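Local coordinates for cell wall binding protein cwp8 (Peptoclostridium difficile, PDB 5J6Q) that probably anchors to the bacterial cell wall through its three CWB2 repeats, as a cell-surface protein, at residues E553-K556 with S557-E560; I584-I587 with A588-I591. All coordinates share one frame; numbering follows the deposited sequence.

Contact 1. Residues E553-K556 with S557-E560. With SO4 (sulfate ion), chain B.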
loop_
_atom_site.group_PDB
_atom_site.type_symbol
_atom_site.label_atom_id
_atom_site.label_comp_id
_atom_site.label_asym_id
_atom_site.label_seq_id
_atom_site.Cartn_x
_atom_site.Cartn_y
_atom_site.Cartn_z
ATOM N N GLU A 553 -7.914 -14.658 17.167
ATOM C CA GLU A 553 -9.160 -13.905 17.426
ATOM C C GLU A 553 -9.412 -13.591 18.897
ATOM O O GLU A 553 -8.943 -14.239 19.831
ATOM C CB GLU A 553 -10.421 -14.639 16.813
ATOM C CG GLU A 553 -10.800 -15.935 17.549
ATOM C CD GLU A 553 -12.266 -16.388 17.274
ATOM O OE1 GLU A 553 -12.717 -17.367 17.921
ATOM O OE2 GLU A 553 -12.976 -15.767 16.414
ATOM N N LEU A 554 -10.180 -12.522 19.097
ATOM C CA LEU A 554 -10.607 -12.093 20.439
ATOM C C LEU A 554 -11.361 -13.098 21.190
ATOM O O LEU A 554 -12.084 -13.878 20.606
ATOM C CB LEU A 554 -11.611 -10.948 20.333
ATOM C CG LEU A 554 -11.099 -9.639 19.793
ATOM C CD1 LEU A 554 -12.195 -8.529 19.925
ATOM C CD2 LEU A 554 -9.939 -9.241 20.541
ATOM N N SER A 555 -11.199 -13.123 22.483
ATOM C CA SER A 555 -12.144 -13.934 23.181
ATOM C C SER A 555 -13.526 -13.255 23.132
ATOM O O SER A 555 -13.638 -12.032 22.836
ATOM C CB SER A 555 -11.747 -14.084 24.653
ATOM O OG SER A 555 -11.975 -12.905 25.429
ATOM N N LYS A 556 -14.568 -14.052 23.458
ATOM C CA LYS A 556 -15.907 -13.554 23.585
ATOM C C LYS A 556 -15.935 -12.516 24.682
ATOM O O LYS A 556 -16.550 -11.429 24.468
ATOM C CB LYS A 556 -16.884 -14.745 23.889
ATOM C CG LYS A 556 -17.302 -15.434 22.595
ATOM C CD LYS A 556 -18.553 -16.313 22.773
ATOM C CE LYS A 556 -18.270 -17.566 23.581
ATOM N NZ LYS A 556 -17.636 -18.646 22.774
ATOM N N SER A 557 -15.303 -12.795 25.828
ATOM C CA SER A 557 -15.259 -11.793 26.935
ATOM C C SER A 557 -14.661 -10.418 26.433
ATOM O O SER A 557 -15.154 -9.323 26.758
ATOM C CB SER A 557 -14.447 -12.356 28.105
ATOM O OG SER A 557 -13.108 -12.500 27.613
ATOM N N GLN A 558 -13.624 -10.469 25.550
ATOM C CA GLN A 558 -13.060 -9.255 24.961
ATOM C C GLN A 558 -13.973 -8.621 23.968
ATOM O O GLN A 558 -14.151 -7.372 23.983
ATOM C CB GLN A 558 -11.713 -9.532 24.255
ATOM C CG GLN A 558 -10.561 -9.761 25.316
ATOM C CD GLN A 558 -9.276 -10.309 24.539
ATOM O OE1 GLN A 558 -9.409 -11.104 23.654
ATOM N NE2 GLN A 558 -8.043 -9.717 24.762
ATOM N N GLU A 559 -14.610 -9.439 23.125
ATOM C CA GLU A 559 -15.521 -8.923 22.128
ATOM C C GLU A 559 -16.728 -8.043 22.868
ATOM O O GLU A 559 -17.054 -6.956 22.435
ATOM C CB GLU A 559 -16.140 -10.108 21.390
ATOM C CG GLU A 559 -15.520 -10.429 20.033
ATOM C CD GLU A 559 -16.377 -11.566 19.327
ATOM O OE1 GLU A 559 -17.592 -11.478 19.426
ATOM O OE2 GLU A 559 -15.826 -12.534 18.716
ATOM N N GLU A 560 -17.313 -8.583 23.938
ATOM C CA GLU A 560 -18.360 -7.965 24.682
ATOM C C GLU A 560 -17.911 -6.643 25.323
ATOM O O GLU A 560 -18.655 -5.700 25.163
ATOM C CB GLU A 560 -18.864 -8.908 25.728
ATOM C CG GLU A 560 -19.835 -9.875 25.056
ATOM C CD GLU A 560 -20.283 -11.072 25.994
ATOM O OE1 GLU A 560 -20.307 -10.929 27.214
ATOM O OE2 GLU A 560 -20.640 -12.099 25.489
HETATM S S SO4 B . -14.528 -17.109 25.626
HETATM O O1 SO4 B . -15.890 -17.760 25.993
HETATM O O2 SO4 B . -14.350 -17.141 24.090
HETATM O O3 SO4 B . -13.437 -17.918 26.259
HETATM O O4 SO4 B . -14.458 -15.664 26.281
#

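Contact 2. Residues I584-I587 with A588-I591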
loop_
_atom_site.group_PDB
_atom_site.type_symbol
_atom_site.label_atom_id
_atom_site.label_comp_id
_atom_site.label_asym_id
_atom_site.label_seq_id
_atom_site.Cartn_x
_atom_site.Cartn_y
_atom_site.Cartn_z
ATOM N N ILE A 584 -8.266 -7.867 14.217
ATOM C CA ILE A 584 -8.350 -6.445 13.878
ATOM C C ILE A 584 -9.721 -6.169 13.266
ATOM O O ILE A 584 -10.320 -5.072 13.506
ATOM C CB ILE A 584 -7.269 -6.001 12.816
ATOM C CG1 ILE A 584 -5.810 -6.258 13.322
ATOM C CG2 ILE A 584 -7.417 -4.493 12.415
ATOM C CD1 ILE A 584 -5.484 -6.021 14.812
ATOM N N GLU A 585 -10.243 -7.122 12.458
ATOM C CA GLU A 585 -11.514 -6.837 11.804
ATOM C C GLU A 585 -12.578 -6.891 12.898
ATOM O O GLU A 585 -13.400 -5.956 12.958
ATOM C CB GLU A 585 -11.827 -7.833 10.646
ATOM C CG GLU A 585 -10.862 -7.623 9.482
ATOM C CD GLU A 585 -11.038 -8.660 8.387
ATOM O OE1 GLU A 585 -11.143 -8.238 7.238
ATOM O OE2 GLU A 585 -11.041 -9.895 8.684
ATOM N N LYS A 586 -12.498 -7.899 13.762
ATOM C CA LYS A 586 -13.446 -8.094 14.874
ATOM C C LYS A 586 -13.477 -6.819 15.697
ATOM O O LYS A 586 -14.560 -6.337 16.008
ATOM C CB LYS A 586 -13.016 -9.289 15.801
ATOM C CG LYS A 586 -14.165 -9.923 16.697
ATOM C CD LYS A 586 -15.618 -9.758 16.024
ATOM C CE LYS A 586 -16.106 -11.027 15.295
ATOM N NZ LYS A 586 -17.314 -10.686 14.473
ATOM N N ILE A 587 -12.281 -6.234 16.005
ATOM C CA ILE A 587 -12.178 -5.068 16.846
ATOM C C ILE A 587 -12.851 -3.878 16.135
ATOM O O ILE A 587 -13.680 -3.171 16.736
ATOM C CB ILE A 587 -10.674 -4.765 17.235
ATOM C CG1 ILE A 587 -10.054 -5.871 18.110
ATOM C CG2 ILE A 587 -10.610 -3.464 17.998
ATOM C CD1 ILE A 587 -8.556 -5.649 18.269
ATOM N N ALA A 588 -12.492 -3.652 14.846
ATOM C CA ALA A 588 -13.070 -2.593 14.064
ATOM C C ALA A 588 -14.657 -2.632 14.042
ATOM O O ALA A 588 -15.336 -1.582 14.134
ATOM C CB ALA A 588 -12.533 -2.685 12.621
ATOM N N GLU A 589 -15.192 -3.820 13.875
ATOM C CA GLU A 589 -16.593 -4.100 13.797
ATOM C C GLU A 589 -17.280 -3.658 15.119
ATOM O O GLU A 589 -18.180 -2.822 15.052
ATOM C CB GLU A 589 -16.823 -5.601 13.540
ATOM C CG GLU A 589 -18.294 -5.924 13.450
ATOM C CD GLU A 589 -18.631 -7.399 13.551
ATOM O OE1 GLU A 589 -17.744 -8.294 13.385
ATOM O OE2 GLU A 589 -19.820 -7.670 13.823
ATOM N N LYS A 590 -16.844 -4.200 16.290
ATOM C CA LYS A 590 -17.379 -3.841 17.607
ATOM C C LYS A 590 -17.356 -2.383 17.951
ATOM O O LYS A 590 -18.329 -1.882 18.564
ATOM C CB LYS A 590 -16.621 -4.607 18.669
ATOM C CG LYS A 590 -16.782 -6.113 18.438
ATOM C CD LYS A 590 -18.143 -6.613 18.971
ATOM C CE LYS A 590 -18.942 -7.188 17.827
ATOM N NZ LYS A 590 -19.798 -8.321 18.259
ATOM N N ILE A 591 -16.290 -1.678 17.630
ATOM C CA ILE A 591 -16.261 -0.231 17.947
ATOM C C ILE A 591 -16.843 0.627 16.848
ATOM O O ILE A 591 -16.749 1.864 16.959
ATOM C CB ILE A 591 -14.817 0.252 18.256
ATOM C CG1 ILE A 591 -13.947 0.328 16.947
ATOM C CG2 ILE A 591 -14.182 -0.719 19.255
ATOM C CD1 ILE A 591 -12.447 0.560 17.223
HETATM O O HOH W 1 -19.105 -11.519 17.088
#

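Contact 1. Residues E553-K556 with S557-E560
The side-chain amide of Q558 lies between L554 and S555. Methyl CD2 of L554 is on one side of its plane, 3.7 Å from OE1 of Q558, while S555 OG sits obliquely on the other, 3.4 Å from Q558 CG. At the edge, S555 N meets Q558 OE1 at 2.9 Å, in the carbonyl plane and on a lone pair (N-H...O 161°). With CG beside the backbone N (chi1 -74°), the extended Q558 chain carries its amide back to S555 N. The other end of the amide is fixed by L549 O and N502 OD1, both hydrogen-bonded to NE2, which limits its rotation. S555 is the N-cap and Q558 its N3 residue; the bond from S555 N to Q558 OE1 is thus the N3 half of a capping box. Helical bonding starts with E559 N to S555 O at 2.8 Å. L554 CD1 lies 3.8 Å from E559 CG. A sulfate, probably from the crystallisation liquor, takes two N-H groups of the first turn: O2 from K556 N (3.2 Å, 171°) and O4 from S557 N (3.0 Å). Such anion binding is consistent with the partial positive charge of a helix N-terminus.

Contact 2. Residues I584-I587 with A588-I591
K586 and E589 meet in an i to i+3 salt bridge near the C-terminal end of helix 581-590, NZ of K586 lying 2.7 Å from OE1 of E589. The ammonium approaches OE1 on the syn side but 24° out of the carboxylate plane. Both side chains run side by side in the same direction: E589 is extended, with CG anti to the backbone N (chi1 -180°), whereas K586 bends at chi2 and chi3, which brings its end forward to E589, three residues on. A water beyond the pair joins K586 NZ at 3.3 Å and K590 NZ at 3.5 Å through weak bonds. K590 NZ has a stronger partner in a sulfate, an anion that probably offsets some of the positive charge here.

The backbone sets these positions. Four successive bonds of the i to i+4 kind, from A588 N to I584 O through I591 N to I587 O (3.1 Å), hold the last turns, and I591 then leaves helical geometry. CG1 of I591 lies 3.5 Å from I587 O, the acceptor of the last of these bonds. Further back, E585 OE2 is hydrogen-bonded to N582 ND2.

The helix packs on a parallel sheet: I584 and I587 touch L572 of strand 572-575 and V518 of strand 516-519. K586, K590 and I591 lie against helix 556-565, at E559, V562 and E563.

How the contacts relate
Contact 1 opens helix 556-565 and contact 2 closes helix 581-590, with strand 572-575 between them in the chain; their centres are 10 Å apart. They touch directly, mostly through side chains. E559 CG packs on K586 CG at 3.6 Å, and L554 CD1 reaches I587 CG1 at 3.9 Å, so the leucine ahead of the N-cap also packs on the second helix, at I587 and K586. E559 O lies 3.6 Å from K590 CD, extending the packing along the lysine chain. Sulfate occurs near both: one is held by the first N-H groups of 556-565, and K590 also pairs with sulfate. Whether these anions mark a ligand site is unknown.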